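PDB 5LNX: acyl-CoA dehydrogenase, which oxidises saturated acyl-CoA thioesters to their 2,3-dehydro (enoyl-CoA) forms with a bound FAD, passing the electrons on to an acceptor. Local coordinates for residues D[66-71]-D[244-249]; D[85-90]-D[155-160]; D[93-98]-D[163-168]; D[121-126]-D[231-236]. All coordinates share one frame; numbering follows the deposited sequence.

Contact 1 of 4, residues D[66-71]-D[244-249]; sequences SYILAI and IAAQAL
Ile71 leans on Ala246 at a buried meeting of two helices, and its side chain can be traced outward atom by atom. CB points at the opposing helix and splits into two branches. With CG1 set beside the backbone N (chi1 -65°), CG2 is left anti to that nitrogen and becomes the branch that reaches across. Ile71 CG2 stands 4.2 Å from Ala246 CB and 4.3 Å from Gln247 N. The longer branch serves a different neighbour: CG1 carries CD1 fully extended, and the tip ends against Ser86 of helix 79-90. One turn earlier, Ile68 sends its own CG2 to the same methyl, 3.9 Å from Ala246 CB, so that the alanine is touched by two isoleucine branches.

These helices belong to different domains of the acyl-CoA dehydrogenase fold, 64-77 to the N-terminal helical domain and 229-265 to the C-terminal one. At this point their axes come within 8.8 Å at a crossing angle of -40°, a short spacing that the small alanine allows. Gln247 meets Ile71 through its backbone N; its side chain leads away, and OE1 is hydrogen-bonded to the hydroxyl of Tyr360, a residue of the FAD pocket.

Contact 2 of 4, residues D[85-90]-D[155-160]; sequences LSVHTS and ITNGGA. With FAD (flavin-adenine dinucleotide), chain S.
In the flavin pocket, Thr156 divides its two branches between Val87 and the isoalloxazine ring. Its CB points at helix 79-90, and with OG1 anti to the carbonyl carbon (chi1 -60°) hydroxyl and methyl go separate ways. The methyl packs on the valine, Val87 CG2 to Thr156 CG2 being 4.0 Å. The hydroxyl donates to the flavin, Thr156 OG1 lying 2.8 Å from FAD N5. A second, weak bond runs from the backbone, Thr156 N to FAD O4 at 3.5 Å, so one residue addresses neighbouring acceptors on the cofactor.

Thr156 ends strand 145-156 of the middle beta domain, and the chain there folds into a type II beta turn from Ile155 to Gly158. Asn157 takes the third position of that turn with a positive phi of 66°, and its side chain is directed at the helix of the N-terminal domain. The side chains of Val87 and Asn157 pass each other in opposite directions, leaving Val87 CG1 4.1 Å from Asn157 ND2. Asn157 ND2 also lies 4.0 Å from His88 N, but its hydrogen bonds go to the carbonyl oxygens of Gly119 and Ile84, which fix the amide in this buried place. His88 touches Asn157 through CB while its imidazole leads away, ND1 making a weak bond to Gly119 N.

Contact 3 of 4, residues D[93-98]-D[163-168]; sequences TNPILY and IYITFA
Ile165 projects from its strand straight at Pro95, at the start of a short helix; its CG2 meets Pro95 and its CD1 meets Ile96, with CG1 also near the proline ring. Ile165 CG2 lies against that ring, 4.0 Å from Pro95 CB and hardly farther from Pro95 CG. The other branch bends toward Ile96: with chi2 at -43°, Ile165 CD1 is folded round rather than extended, and it arrives 3.9 Å from Ile96 CG1. Ile96 itself leaves the helix obliquely and approaches through its outer atoms; CG1 sits beside its backbone N and the chain is stretched, which brings Ile96 CD1 to 4.0 Å from Ile165 CD1. Both pairs are crossed at a slant, not aligned.

The contact sets helix 94-99 of the N-terminal helical domain on one face of the mixed sheet in the middle beta domain, in which strand 163-169 runs between 119-120 and 179-185. No hydrogen bond joins the two segments. Ile96 continues across that face to Ile183 and also meets Tyr108 and Leu112 of helix 102-114, while Pro95 touches Asn236 of helix 229-265.

Contact 4 of 4, residues D[121-126]-D[231-236]; sequences FALTEP and HIAMAN. With FAD (flavin-adenine dinucleotide), chain S.
The ring of Phe121 has Ala233 CB and FAD N3 at its edge, both near its plane, so the rim of the phenyl group touches both the helix and the cofactor. Phe121 CZ is 4.4 Å from Ala233 CB, and Phe121 CD2 stands 3.6 Å from FAD N3. The ring also meets that of Phe167, the two planes inclined at about 70°. The same alanine methyl receives a second side chain, with Leu123 CD2 4.4 Å from Ala233 CB. Phe121 and Leu123 both carry CG anti to the backbone nitrogen (chi1 178° in Phe121), which sends them from the loop to helix 229-265.

The loop's polar atoms address the pyrimidine part of the isoalloxazine. FAD O2 accepts two backbone N-H groups, from Leu123 N at 3.1 Å and, straighter, from Thr124 N at 2.8 Å. Alongside, Thr124 OG1 donates to FAD N1 at 2.6 Å. Donors gathered at N1 and O2 would probably help to stabilise negative charge there when the flavin is reduced. Farther along, Pro126 O accepts a hydrogen bond from Arg266 of the second subunit, whose NE also binds the cofactor. The run Ala122 to Glu125 opens the acyl-CoA dehydrogenase signature sequence, which runs on past Ser130, another FAD ligand, and forms the flavin-binding loop characteristic of this family.

In the fold
All four contacts are buried, and each joins two of the three domains. Contact 1 brings N-terminal and C-terminal helices together, contacts 2 and 3 set N-terminal helices against the middle beta domain, and contact 4 places a middle-domain loop on helix 229-265, which contact 1 uses farther along. Contacts 1 and 3 rest on apolar side chains, with no hydrogen bond across them. Contact 4 is apolar toward its helix, whereas contact 2 mixes methyl packing with a buried amide; both are polar toward FAD, gripping different edges of one flavin. Helices 64-77, 79-90 and 94-99 follow in sequence and link contacts 1, 2 and 3. Contacts 3 and 4 adjoin through Phe167, which packs on Phe121 and Ala233.

Contact 1 of 4, residues D[66-71]-D[244-249]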
# COMPACT_ATOMS: atom_id res chain seq x y z
N SER D 66 4.35 -32.54 3.94
CA SER D 66 4.37 -32.87 5.37
C SER D 66 5.44 -32.10 6.15
O SER D 66 5.22 -31.67 7.29
CB SER D 66 4.61 -34.36 5.55
OG SER D 66 3.63 -35.12 4.87
N TYR D 67 6.61 -31.97 5.53
CA TYR D 67 7.75 -31.30 6.14
C TYR D 67 7.49 -29.80 6.28
O TYR D 67 7.76 -29.20 7.31
CB TYR D 67 9.01 -31.55 5.29
CG TYR D 67 10.09 -30.51 5.49
CD1 TYR D 67 10.77 -30.40 6.70
CD2 TYR D 67 10.42 -29.63 4.47
CE1 TYR D 67 11.76 -29.46 6.88
CE2 TYR D 67 11.39 -28.67 4.64
CZ TYR D 67 12.07 -28.59 5.85
OH TYR D 67 13.05 -27.63 6.02
N ILE D 68 7.07 -29.20 5.18
CA ILE D 68 6.78 -27.76 5.13
C ILE D 68 5.62 -27.47 6.05
O ILE D 68 5.60 -26.46 6.75
CB ILE D 68 6.38 -27.33 3.72
CG1 ILE D 68 7.57 -26.72 2.98
CG2 ILE D 68 5.71 -25.96 3.69
CD1 ILE D 68 8.80 -27.41 2.43
N LEU D 69 4.66 -28.37 6.03
CA LEU D 69 3.54 -28.36 6.96
C LEU D 69 4.00 -28.28 8.41
O LEU D 69 3.49 -27.49 9.20
CB LEU D 69 2.71 -29.62 6.73
CG LEU D 69 1.49 -29.99 7.54
CD1 LEU D 69 0.29 -29.27 6.95
CD2 LEU D 69 1.30 -31.49 7.45
N ALA D 70 4.98 -29.10 8.74
CA ALA D 70 5.55 -29.09 10.09
C ALA D 70 6.04 -27.68 10.42
O ALA D 70 5.58 -27.06 11.39
CB ALA D 70 6.68 -30.11 10.21
N ILE D 71 6.93 -27.17 9.58
CA ILE D 71 7.53 -25.82 9.73
C ILE D 71 6.48 -24.71 9.85
O ILE D 71 6.63 -23.77 10.64
CB ILE D 71 8.44 -25.49 8.54
CG1 ILE D 71 9.63 -26.46 8.54
CG2 ILE D 71 8.94 -24.05 8.61
CD1 ILE D 71 10.66 -26.18 7.47
N ILE D 244 10.90 -20.78 4.49
CA ILE D 244 10.86 -19.38 5.04
C ILE D 244 9.47 -18.76 4.86
O ILE D 244 9.00 -18.02 5.71
CB ILE D 244 11.86 -18.46 4.36
CG1 ILE D 244 13.29 -18.96 4.60
CG2 ILE D 244 11.71 -17.04 4.87
CD1 ILE D 244 13.67 -19.08 6.07
N ALA D 245 8.80 -19.15 3.77
CA ALA D 245 7.48 -18.66 3.45
C ALA D 245 6.45 -19.22 4.46
O ALA D 245 5.58 -18.50 4.96
CB ALA D 245 7.09 -19.07 2.04
N ALA D 246 6.56 -20.52 4.68
CA ALA D 246 5.83 -21.24 5.72
C ALA D 246 6.06 -20.66 7.11
O ALA D 246 5.14 -20.60 7.93
CB ALA D 246 6.23 -22.71 5.70
N GLN D 247 7.28 -20.23 7.37
CA GLN D 247 7.59 -19.52 8.62
C GLN D 247 6.79 -18.23 8.69
O GLN D 247 6.12 -17.96 9.69
CB GLN D 247 9.09 -19.19 8.71
CG GLN D 247 9.53 -18.63 10.06
CD GLN D 247 10.92 -18.01 10.03
OE1 GLN D 247 11.54 -17.87 8.98
NE2 GLN D 247 11.42 -17.64 11.21
N ALA D 248 6.85 -17.47 7.60
CA ALA D 248 6.11 -16.18 7.49
C ALA D 248 4.59 -16.37 7.63
O ALA D 248 3.89 -15.48 8.11
CB ALA D 248 6.41 -15.53 6.16
N LEU D 249 4.12 -17.51 7.16
CA LEU D 249 2.72 -17.89 7.18
C LEU D 249 2.28 -18.10 8.64
O LEU D 249 1.37 -17.42 9.14
CB LEU D 249 2.52 -19.17 6.36
CG LEU D 249 1.09 -19.73 6.25
CD1 LEU D 249 0.12 -18.69 5.69
CD2 LEU D 249 1.08 -20.99 5.40

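Contact 2 of 4, residues D[85-90]-D[155-160]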
# COMPACT_ATOMS: atom_id res chain seq x y z
N LEU D 85 14.75 -25.45 12.67
CA LEU D 85 14.35 -26.69 12.00
C LEU D 85 14.53 -26.59 10.48
O LEU D 85 15.00 -27.53 9.83
CB LEU D 85 12.89 -27.03 12.31
CG LEU D 85 12.39 -28.33 11.66
CD1 LEU D 85 13.34 -29.48 11.90
CD2 LEU D 85 11.01 -28.69 12.18
N SER D 86 14.12 -25.46 9.93
CA SER D 86 14.07 -25.27 8.48
C SER D 86 15.47 -25.33 7.85
O SER D 86 15.68 -25.92 6.79
CB SER D 86 13.40 -23.92 8.14
OG SER D 86 13.01 -23.87 6.77
N VAL D 87 16.40 -24.62 8.49
CA VAL D 87 17.78 -24.59 8.05
C VAL D 87 18.36 -26.00 8.18
O VAL D 87 18.93 -26.54 7.23
CB VAL D 87 18.62 -23.58 8.86
CG1 VAL D 87 20.10 -23.86 8.72
CG2 VAL D 87 18.31 -22.16 8.39
N HIS D 88 18.19 -26.57 9.37
CA HIS D 88 18.76 -27.89 9.70
C HIS D 88 18.53 -28.86 8.56
O HIS D 88 19.46 -29.52 8.08
CB HIS D 88 18.15 -28.43 11.00
CG HIS D 88 18.30 -29.91 11.21
ND1 HIS D 88 19.32 -30.45 11.96
CD2 HIS D 88 17.53 -30.95 10.82
CE1 HIS D 88 19.20 -31.76 11.98
NE2 HIS D 88 18.11 -32.10 11.31
N THR D 89 17.29 -28.94 8.13
CA THR D 89 16.87 -29.94 7.12
C THR D 89 17.15 -29.59 5.68
O THR D 89 17.74 -30.38 4.96
CB THR D 89 15.36 -30.16 7.21
OG1 THR D 89 15.00 -30.27 8.59
CG2 THR D 89 14.92 -31.39 6.43
N SER D 90 16.68 -28.41 5.29
CA SER D 90 16.58 -28.01 3.90
C SER D 90 17.94 -27.62 3.30
O SER D 90 18.18 -27.73 2.09
CB SER D 90 15.62 -26.83 3.86
OG SER D 90 16.23 -25.70 4.46
N ILE D 155 25.30 -16.75 10.51
CA ILE D 155 25.08 -18.20 10.29
C ILE D 155 24.11 -18.80 11.30
O ILE D 155 24.42 -18.94 12.49
CB ILE D 155 26.39 -19.00 10.30
CG1 ILE D 155 27.38 -18.45 9.27
CG2 ILE D 155 26.12 -20.47 10.02
CD1 ILE D 155 26.82 -18.37 7.87
N THR D 156 22.93 -19.14 10.82
CA THR D 156 21.90 -19.70 11.70
C THR D 156 22.47 -20.99 12.24
O THR D 156 23.30 -21.62 11.59
CB THR D 156 20.58 -20.00 10.95
OG1 THR D 156 20.05 -18.80 10.37
CG2 THR D 156 19.55 -20.60 11.88
N ASN D 157 22.04 -21.36 13.44
CA ASN D 157 22.45 -22.61 14.11
C ASN D 157 23.95 -22.62 14.48
O ASN D 157 24.55 -23.67 14.76
CB ASN D 157 22.01 -23.83 13.28
CG ASN D 157 20.51 -24.08 13.36
OD1 ASN D 157 19.77 -23.33 14.01
ND2 ASN D 157 20.03 -25.11 12.66
N GLY D 158 24.50 -21.42 14.59
CA GLY D 158 25.92 -21.21 14.84
C GLY D 158 26.36 -21.49 16.26
O GLY D 158 25.96 -20.80 17.19
N GLY D 159 27.19 -22.52 16.42
CA GLY D 159 27.71 -22.91 17.73
C GLY D 159 26.93 -24.05 18.35
O GLY D 159 27.41 -24.72 19.27
N ALA D 160 25.69 -24.22 17.89
CA ALA D 160 24.87 -25.37 18.25
C ALA D 160 25.16 -26.46 17.25
O ALA D 160 25.02 -27.65 17.54
CB ALA D 160 23.38 -25.01 18.22
PA FAD S . 22.86 -7.17 0.91
O1A FAD S . 22.58 -8.46 0.14
O2A FAD S . 24.08 -6.33 0.70
O5B FAD S . 21.59 -6.24 0.57
C5B FAD S . 21.31 -4.99 1.19
C4B FAD S . 19.97 -4.54 0.61
O4B FAD S . 20.21 -4.23 -0.74
C3B FAD S . 18.91 -5.63 0.65
O3B FAD S . 17.60 -5.08 0.84
C2B FAD S . 18.97 -6.25 -0.71
O2B FAD S . 17.66 -6.57 -1.17
C1B FAD S . 19.48 -5.13 -1.55
N9A FAD S . 20.28 -5.49 -2.71
C8A FAD S . 21.62 -5.71 -2.78
N7A FAD S . 21.97 -5.93 -4.09
C5A FAD S . 20.84 -5.86 -4.84
C6A FAD S . 20.46 -5.97 -6.25
N6A FAD S . 21.36 -6.24 -7.20
N1A FAD S . 19.17 -5.76 -6.58
C2A FAD S . 18.20 -5.47 -5.69
N3A FAD S . 18.48 -5.36 -4.39
C4A FAD S . 19.74 -5.54 -3.92
N1 FAD S . 23.37 -16.72 5.56
C2 FAD S . 23.70 -18.01 5.35
O2 FAD S . 24.54 -18.25 4.47
N3 FAD S . 23.17 -19.05 6.03
C4 FAD S . 22.25 -18.86 6.99
O4 FAD S . 21.76 -19.82 7.63
C4X FAD S . 21.85 -17.47 7.29
N5 FAD S . 20.94 -17.21 8.25
C5X FAD S . 20.59 -15.93 8.54
C6 FAD S . 19.72 -15.73 9.58
C7 FAD S . 19.29 -14.47 9.91
C7M FAD S . 18.24 -14.39 10.99
C8 FAD S . 19.83 -13.31 9.15
C8M FAD S . 19.42 -11.89 9.44
C9 FAD S . 20.73 -13.51 8.14
C9A FAD S . 21.15 -14.78 7.79
N10 FAD S . 22.14 -15.03 6.77
C10 FAD S . 22.47 -16.37 6.50
C1' FAD S . 22.68 -13.94 5.95
C2' FAD S . 21.61 -13.51 4.92
O2' FAD S . 21.27 -14.52 3.95
C3' FAD S . 22.01 -12.21 4.23
O3' FAD S . 21.76 -11.14 5.13
C4' FAD S . 21.28 -12.03 2.91
O4' FAD S . 21.74 -13.03 1.98
C5' FAD S . 21.45 -10.61 2.32
O5' FAD S . 22.79 -10.12 2.20
P FAD S . 23.37 -8.86 3.07
O1P FAD S . 24.82 -8.57 2.70
O2P FAD S . 23.04 -9.08 4.52
O3P FAD S . 22.72 -7.50 2.49

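Contact 3 of 4, residues D[93-98]-D[163-168]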
# COMPACT_ATOMS: atom_id res chain seq x y z
N THR D 93 20.99 -30.55 5.88
CA THR D 93 20.95 -32.02 5.71
C THR D 93 20.68 -32.40 4.24
O THR D 93 21.28 -33.35 3.71
CB THR D 93 19.95 -32.75 6.65
OG1 THR D 93 18.70 -32.76 5.99
CG2 THR D 93 19.79 -32.09 8.03
N ASN D 94 19.80 -31.66 3.57
CA ASN D 94 19.37 -32.00 2.19
C ASN D 94 20.50 -31.92 1.16
O ASN D 94 20.55 -32.73 0.23
CB ASN D 94 18.19 -31.11 1.74
CG ASN D 94 16.83 -31.64 2.19
OD1 ASN D 94 16.73 -32.65 2.88
ND2 ASN D 94 15.77 -30.97 1.75
N PRO D 95 21.41 -30.95 1.30
CA PRO D 95 22.50 -30.89 0.32
C PRO D 95 23.30 -32.18 0.28
O PRO D 95 23.61 -32.67 -0.81
CB PRO D 95 23.37 -29.73 0.81
CG PRO D 95 22.46 -28.87 1.61
CD PRO D 95 21.47 -29.82 2.24
N ILE D 96 23.56 -32.75 1.45
CA ILE D 96 24.16 -34.09 1.53
C ILE D 96 23.25 -35.13 0.86
O ILE D 96 23.69 -35.91 0.02
CB ILE D 96 24.42 -34.55 2.98
CG1 ILE D 96 25.39 -33.59 3.69
CG2 ILE D 96 24.96 -35.98 2.99
CD1 ILE D 96 25.64 -33.93 5.14
N LEU D 97 21.98 -35.12 1.26
CA LEU D 97 21.00 -36.07 0.77
C LEU D 97 20.91 -36.09 -0.76
O LEU D 97 20.81 -37.16 -1.37
CB LEU D 97 19.60 -35.80 1.36
CG LEU D 97 18.42 -36.62 0.78
CD1 LEU D 97 18.66 -38.12 0.94
CD2 LEU D 97 17.12 -36.24 1.44
N TYR D 98 20.96 -34.91 -1.37
CA TYR D 98 20.66 -34.78 -2.80
C TYR D 98 21.89 -34.76 -3.72
O TYR D 98 21.79 -35.09 -4.90
CB TYR D 98 19.81 -33.53 -3.04
CG TYR D 98 18.40 -33.64 -2.51
CD1 TYR D 98 17.59 -34.71 -2.86
CD2 TYR D 98 17.88 -32.66 -1.66
CE1 TYR D 98 16.30 -34.83 -2.35
CE2 TYR D 98 16.59 -32.77 -1.16
CZ TYR D 98 15.81 -33.85 -1.51
OH TYR D 98 14.53 -33.96 -1.02
N ILE D 163 27.37 -30.11 12.08
CA ILE D 163 27.71 -30.14 10.66
C ILE D 163 27.42 -28.77 10.05
O ILE D 163 26.33 -28.23 10.24
CB ILE D 163 26.86 -31.19 9.90
CG1 ILE D 163 27.20 -32.62 10.34
CG2 ILE D 163 26.91 -30.96 8.39
CD1 ILE D 163 28.52 -33.19 9.87
N TYR D 164 28.37 -28.25 9.28
CA TYR D 164 28.18 -27.01 8.49
C TYR D 164 28.42 -27.25 6.99
O TYR D 164 29.56 -27.41 6.56
CB TYR D 164 29.08 -25.87 8.97
CG TYR D 164 28.92 -25.44 10.40
CD1 TYR D 164 29.39 -26.24 11.43
CD2 TYR D 164 28.40 -24.19 10.74
CE1 TYR D 164 29.28 -25.86 12.77
CE2 TYR D 164 28.30 -23.79 12.07
CZ TYR D 164 28.74 -24.63 13.08
OH TYR D 164 28.63 -24.28 14.40
N ILE D 165 27.34 -27.21 6.21
CA ILE D 165 27.43 -27.26 4.75
C ILE D 165 28.00 -25.93 4.27
O ILE D 165 27.36 -24.88 4.36
CB ILE D 165 26.08 -27.51 4.05
CG1 ILE D 165 25.40 -28.77 4.59
CG2 ILE D 165 26.26 -27.59 2.55
CD1 ILE D 165 26.30 -29.98 4.79
N THR D 166 29.26 -25.99 3.82
CA THR D 166 30.08 -24.79 3.66
C THR D 166 30.52 -24.64 2.24
O THR D 166 31.00 -25.60 1.62
CB THR D 166 31.35 -24.81 4.56
OG1 THR D 166 31.00 -25.18 5.89
CG2 THR D 166 32.02 -23.42 4.60
N PHE D 167 30.47 -23.40 1.77
CA PHE D 167 30.78 -23.08 0.39
C PHE D 167 32.05 -22.24 0.30
O PHE D 167 32.19 -21.25 1.02
CB PHE D 167 29.59 -22.36 -0.28
CG PHE D 167 28.34 -23.18 -0.28
CD1 PHE D 167 28.07 -24.07 -1.30
CD2 PHE D 167 27.47 -23.12 0.80
CE1 PHE D 167 26.93 -24.85 -1.27
CE2 PHE D 167 26.34 -23.91 0.85
CZ PHE D 167 26.06 -24.77 -0.19
N ALA D 168 32.93 -22.63 -0.61
CA ALA D 168 34.28 -22.06 -0.68
C ALA D 168 34.88 -22.17 -2.08
O ALA D 168 34.69 -23.19 -2.74
CB ALA D 168 35.17 -22.73 0.36

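Contact 4 of 4, residues D[121-126]-D[231-236]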
# COMPACT_ATOMS: atom_id res chain seq x y z
N PHE D 121 24.43 -24.04 7.51
CA PHE D 121 24.54 -23.74 6.04
C PHE D 121 25.61 -22.83 5.46
O PHE D 121 25.85 -22.83 4.24
CB PHE D 121 23.14 -23.40 5.50
CG PHE D 121 23.10 -23.03 4.05
CD1 PHE D 121 23.34 -23.98 3.07
CD2 PHE D 121 22.78 -21.73 3.67
CE1 PHE D 121 23.23 -23.66 1.73
CE2 PHE D 121 22.69 -21.39 2.32
CZ PHE D 121 22.92 -22.36 1.35
N ALA D 122 26.31 -22.11 6.28
CA ALA D 122 27.54 -21.49 5.77
C ALA D 122 27.74 -21.10 4.26
O ALA D 122 28.70 -21.55 3.60
CB ALA D 122 28.83 -22.11 6.30
N LEU D 123 26.98 -20.11 3.81
CA LEU D 123 27.20 -19.44 2.49
C LEU D 123 27.63 -17.98 2.60
O LEU D 123 28.67 -17.57 2.05
CB LEU D 123 25.93 -19.54 1.68
CG LEU D 123 25.86 -18.86 0.33
CD1 LEU D 123 26.92 -19.38 -0.64
CD2 LEU D 123 24.46 -19.06 -0.23
N THR D 124 26.85 -17.21 3.34
CA THR D 124 27.00 -15.75 3.41
C THR D 124 28.32 -15.26 4.05
O THR D 124 28.82 -15.87 5.02
CB THR D 124 25.80 -15.12 4.19
OG1 THR D 124 24.59 -15.56 3.58
CG2 THR D 124 25.83 -13.59 4.18
N GLU D 125 28.82 -14.14 3.53
CA GLU D 125 30.11 -13.56 3.95
C GLU D 125 30.01 -12.03 4.04
O GLU D 125 29.16 -11.44 3.39
CB GLU D 125 31.21 -13.86 2.92
CG GLU D 125 31.63 -15.32 2.79
CD GLU D 125 32.93 -15.49 1.99
OE1 GLU D 125 33.51 -14.47 1.54
OE2 GLU D 125 33.38 -16.65 1.77
N PRO D 126 30.91 -11.38 4.80
CA PRO D 126 30.78 -9.94 4.94
C PRO D 126 30.65 -9.22 3.62
O PRO D 126 29.89 -8.26 3.51
CB PRO D 126 32.06 -9.55 5.68
CG PRO D 126 32.40 -10.74 6.51
CD PRO D 126 31.97 -11.93 5.68
N HIS D 231 25.50 -24.14 -7.70
CA HIS D 231 24.30 -24.87 -8.10
C HIS D 231 23.65 -25.59 -6.91
O HIS D 231 22.42 -25.57 -6.76
CB HIS D 231 24.64 -25.88 -9.19
CG HIS D 231 23.53 -26.82 -9.53
ND1 HIS D 231 22.36 -26.40 -10.14
CD2 HIS D 231 23.41 -28.16 -9.36
CE1 HIS D 231 21.57 -27.45 -10.33
NE2 HIS D 231 22.18 -28.52 -9.85
N ILE D 232 24.49 -26.22 -6.09
CA ILE D 232 24.03 -26.99 -4.92
C ILE D 232 23.30 -26.07 -3.92
O ILE D 232 22.17 -26.35 -3.47
CB ILE D 232 25.25 -27.61 -4.20
CG1 ILE D 232 25.67 -28.96 -4.80
N ALA D 233 23.95 -24.96 -3.62
CA ALA D 233 23.41 -23.89 -2.78
C ALA D 233 22.01 -23.42 -3.21
O ALA D 233 21.04 -23.55 -2.46
CB ALA D 233 24.36 -22.71 -2.77
N MET D 234 21.93 -22.86 -4.41
CA MET D 234 20.66 -22.33 -4.94
C MET D 234 19.56 -23.38 -5.04
O MET D 234 18.41 -23.13 -4.70
CB MET D 234 20.88 -21.69 -6.31
CG MET D 234 21.71 -20.40 -6.27
SD MET D 234 20.89 -19.03 -5.40
CE MET D 234 19.66 -18.42 -6.60
N ALA D 235 19.94 -24.59 -5.47
CA ALA D 235 19.00 -25.71 -5.63
C ALA D 235 18.21 -25.98 -4.36
O ALA D 235 16.99 -26.19 -4.40
CB ALA D 235 19.75 -26.97 -6.04
N ASN D 236 18.93 -25.96 -3.24
CA ASN D 236 18.35 -26.20 -1.93
C ASN D 236 17.66 -24.97 -1.38
O ASN D 236 16.65 -25.06 -0.67
CB ASN D 236 19.45 -26.64 -0.97
CG ASN D 236 19.88 -28.08 -1.19
OD1 ASN D 236 21.07 -28.38 -1.32
ND2 ASN D 236 18.92 -28.98 -1.23
PA FAD S . 22.86 -7.17 0.91
O1A FAD S . 22.58 -8.46 0.14
O2A FAD S . 24.08 -6.33 0.70
O5B FAD S . 21.59 -6.24 0.57
C5B FAD S . 21.31 -4.99 1.19
C4B FAD S . 19.97 -4.54 0.61
O4B FAD S . 20.21 -4.23 -0.74
C3B FAD S . 18.91 -5.63 0.65
O3B FAD S . 17.60 -5.08 0.84
C2B FAD S . 18.97 -6.25 -0.71
O2B FAD S . 17.66 -6.57 -1.17
C1B FAD S . 19.48 -5.13 -1.55
N9A FAD S . 20.28 -5.49 -2.71
C8A FAD S . 21.62 -5.71 -2.78
N7A FAD S . 21.97 -5.93 -4.09
C5A FAD S . 20.84 -5.86 -4.84
C6A FAD S . 20.46 -5.97 -6.25
N6A FAD S . 21.36 -6.24 -7.20
N1A FAD S . 19.17 -5.76 -6.58
C2A FAD S . 18.20 -5.47 -5.69
N3A FAD S . 18.48 -5.36 -4.39
C4A FAD S . 19.74 -5.54 -3.92
N1 FAD S . 23.37 -16.72 5.56
C2 FAD S . 23.70 -18.01 5.35
O2 FAD S . 24.54 -18.25 4.47
N3 FAD S . 23.17 -19.05 6.03
C4 FAD S . 22.25 -18.86 6.99
O4 FAD S . 21.76 -19.82 7.63
C4X FAD S . 21.85 -17.47 7.29
N5 FAD S . 20.94 -17.21 8.25
C5X FAD S . 20.59 -15.93 8.54
C6 FAD S . 19.72 -15.73 9.58
C7 FAD S . 19.29 -14.47 9.91
C7M FAD S . 18.24 -14.39 10.99
C8 FAD S . 19.83 -13.31 9.15
C8M FAD S . 19.42 -11.89 9.44
C9 FAD S . 20.73 -13.51 8.14
C9A FAD S . 21.15 -14.78 7.79
N10 FAD S . 22.14 -15.03 6.77
C10 FAD S . 22.47 -16.37 6.50
C1' FAD S . 22.68 -13.94 5.95
C2' FAD S . 21.61 -13.51 4.92
O2' FAD S . 21.27 -14.52 3.95
C3' FAD S . 22.01 -12.21 4.23
O3' FAD S . 21.76 -11.14 5.13
C4' FAD S . 21.28 -12.03 2.91
O4' FAD S . 21.74 -13.03 1.98
C5' FAD S . 21.45 -10.61 2.32
O5' FAD S . 22.79 -10.12 2.20
P FAD S . 23.37 -8.86 3.07
O1P FAD S . 24.82 -8.57 2.70
O2P FAD S . 23.04 -9.08 4.52
O3P FAD S . 22.72 -7.50 2.49